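Local coordinates for protein putative NADH-depentdent flavin oxidoreductase (Cupriavidus metallidurans, PDB 5OCS) that is an FMN-dependent ene-reductase of the Old Yellow Enzyme family, probably using NADPH to reduce its flavin, at residues L13-R18 and A50-I55. Residues are numbered along the deposited sequence; the frame is centred on the assembly and turned at random.
Sequences LELANR and AGLLII
The N-terminal end of the (beta/alpha)8 barrel, the TIM-barrel fold of Old Yellow Enzymes, is covered by a beta hairpin of strands 8-10 and 13-15, and here the hairpin's second strand and the turn after it meet the start of barrel strand 52-59. The backbones come closest at Ala16 and Gly51, whose CA atoms lie 4.6 Å apart. Gly51 sits where the chain enters its strand and buries more area in this contact than any other residue of the two segments; Ala16 N lies 4.0 Å from Gly51 CA, and the bare side of Gly51 that faces the turn lets Asn17 O come to 4.1 Å from Gly51 CA. One water joins the two backbones: it accepts from Ala16 N at 2.9 Å and donates to Gly51 O at 2.6 Å. Next to this bridge, CD2 of Leu15 lies 3.7 Å from Gly51 O and 4.1 Å from Leu52 CB. The two leucine side chains meet at a slant, and the CD1 branch of Leu52 also reaches the same methyl. Leu15 also touches Ala96 of the adjacent barrel strand and Ile10 of the partner hairpin strand, so its isobutyl group is packed between the hairpin and the barrel sheet. Beyond the turn, Asn17 ties the segment leading into strand 19-21 to the loop before strand 52-59. Its CG stands between the backbone N and carbonyl carbon (chi1 53°), which carries the amide across to the 49-51 backbone. There ND2 donates to Gly49 O, while OD1 takes the backbone N-H of Ile19, so the buried amide is held at both ends. Asn17 OD1 also receives a second, weak hydrogen bond from Gly51 N, 2.9 Å long but bent to 121° at the hydrogen.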
loop_
_atom_site.group_PDB
_atom_site.type_symbol
_atom_site.label_atom_id
_atom_site.label_comp_id
_atom_site.label_asym_id
_atom_site.label_seq_id
_atom_site.Cartn_x
_atom_site.Cartn_y
_atom_site.Cartn_z
ATOM N N LEU D 13 -0.548 21.599 14.695
ATOM C CA LEU D 13 -0.846 20.416 13.941
ATOM C C LEU D 13 -1.053 19.253 14.891
ATOM O O LEU D 13 -0.107 18.797 15.547
ATOM C CB LEU D 13 0.310 20.161 12.964
ATOM C CG LEU D 13 0.062 19.104 11.901
ATOM C CD1 LEU D 13 -1.076 19.527 10.983
ATOM C CD2 LEU D 13 1.342 18.872 11.104
ATOM N N GLU D 14 -2.296 18.792 15.003
ATOM C CA GLU D 14 -2.637 17.684 15.910
ATOM C C GLU D 14 -2.249 16.372 15.242
ATOM O O GLU D 14 -2.438 16.197 14.024
ATOM C CB GLU D 14 -4.130 17.642 16.264
ATOM C CG GLU D 14 -4.696 18.807 17.086
ATOM C CD GLU D 14 -4.050 19.027 18.443
ATOM O OE1 GLU D 14 -3.690 18.059 19.164
ATOM O OE2 GLU D 14 -3.945 20.214 18.803
ATOM N N LEU D 15 -1.654 15.481 16.022
ATOM C CA LEU D 15 -1.240 14.185 15.543
ATOM C C LEU D 15 -1.980 13.125 16.283
ATOM O O LEU D 15 -2.125 13.205 17.505
ATOM C CB LEU D 15 0.285 13.988 15.730
ATOM C CG LEU D 15 1.182 15.078 15.126
ATOM C CD1 LEU D 15 2.667 14.819 15.420
ATOM C CD2 LEU D 15 0.985 15.237 13.601
ATOM N N ALA D 16 -2.428 12.103 15.554
ATOM C CA ALA D 16 -3.217 11.021 16.119
ATOM C C ALA D 16 -2.448 10.143 17.142
ATOM O O ALA D 16 -3.051 9.546 18.030
ATOM C CB ALA D 16 -3.772 10.169 14.999
ATOM N N ASN D 17 -1.134 10.048 16.969
ATOM C CA ASN D 17 -0.263 9.299 17.849
ATOM C C ASN D 17 1.175 9.792 17.649
ATOM O O ASN D 17 1.354 10.743 16.934
ATOM C CB ASN D 17 -0.391 7.804 17.599
ATOM C CG ASN D 17 -0.191 7.443 16.133
ATOM O OD1 ASN D 17 0.835 7.750 15.563
ATOM N ND2 ASN D 17 -1.195 6.785 15.522
ATOM N N ARG D 18 2.152 9.161 18.299
ATOM C CA ARG D 18 3.516 9.642 18.294
ATOM C C ARG D 18 4.359 9.015 17.201
ATOM O O ARG D 18 5.572 9.208 17.194
ATOM C CB ARG D 18 4.139 9.408 19.656
ATOM C CG ARG D 18 3.435 10.250 20.728
ATOM C CD ARG D 18 4.001 9.828 22.070
ATOM N NE ARG D 18 3.244 10.521 23.116
ATOM C CZ ARG D 18 3.484 11.750 23.563
ATOM N NH1 ARG D 18 4.546 12.423 23.182
ATOM N NH2 ARG D 18 2.648 12.282 24.456
ATOM N N ALA D 50 -0.381 5.868 11.082
ATOM C CA ALA D 50 0.598 6.720 11.773
ATOM C C ALA D 50 -0.008 8.116 11.934
ATOM O O ALA D 50 -0.908 8.541 11.180
ATOM C CB ALA D 50 1.882 6.811 10.937
ATOM N N GLY D 51 0.546 8.877 12.867
ATOM C CA GLY D 51 0.129 10.235 13.064
ATOM C C GLY D 51 0.613 11.246 12.052
ATOM O O GLY D 51 -0.110 12.203 11.711
ATOM N N LEU D 52 1.817 11.009 11.536
ATOM C CA LEU D 52 2.525 11.975 10.756
ATOM C C LEU D 52 3.249 11.270 9.595
ATOM O O LEU D 52 3.947 10.268 9.764
ATOM C CB LEU D 52 3.530 12.675 11.668
ATOM C CG LEU D 52 4.357 13.738 10.965
ATOM C CD1 LEU D 52 3.528 14.894 10.375
ATOM C CD2 LEU D 52 5.460 14.250 11.883
ATOM N N LEU D 53 3.067 11.819 8.408
ATOM C CA LEU D 53 3.840 11.391 7.251
ATOM C C LEU D 53 4.772 12.536 6.872
ATOM O O LEU D 53 4.345 13.712 6.769
ATOM C CB LEU D 53 2.887 11.092 6.094
ATOM C CG LEU D 53 3.517 10.921 4.707
ATOM C CD1 LEU D 53 4.488 9.771 4.621
ATOM C CD2 LEU D 53 2.406 10.750 3.691
ATOM N N ILE D 54 6.047 12.231 6.639
ATOM C CA ILE D 54 6.992 13.207 6.154
ATOM C C ILE D 54 7.444 12.724 4.799
ATOM O O ILE D 54 8.103 11.678 4.734
ATOM C CB ILE D 54 8.239 13.336 7.063
ATOM C CG1 ILE D 54 7.820 13.531 8.520
ATOM C CG2 ILE D 54 9.093 14.514 6.595
ATOM C CD1 ILE D 54 8.967 13.588 9.526
ATOM N N ILE D 55 7.081 13.480 3.753
ATOM C CA ILE D 55 7.452 13.166 2.398
ATOM C C ILE D 55 8.983 13.252 2.265
ATOM O O ILE D 55 9.613 14.096 2.924
ATOM C CB ILE D 55 6.716 14.083 1.383
ATOM C CG1 ILE D 55 5.216 13.731 1.319
ATOM C CG2 ILE D 55 7.283 13.963 -0.035
ATOM C CD1 ILE D 55 4.341 14.823 0.746
HETATM O O HOH W 1 -2.517 12.397 12.680
#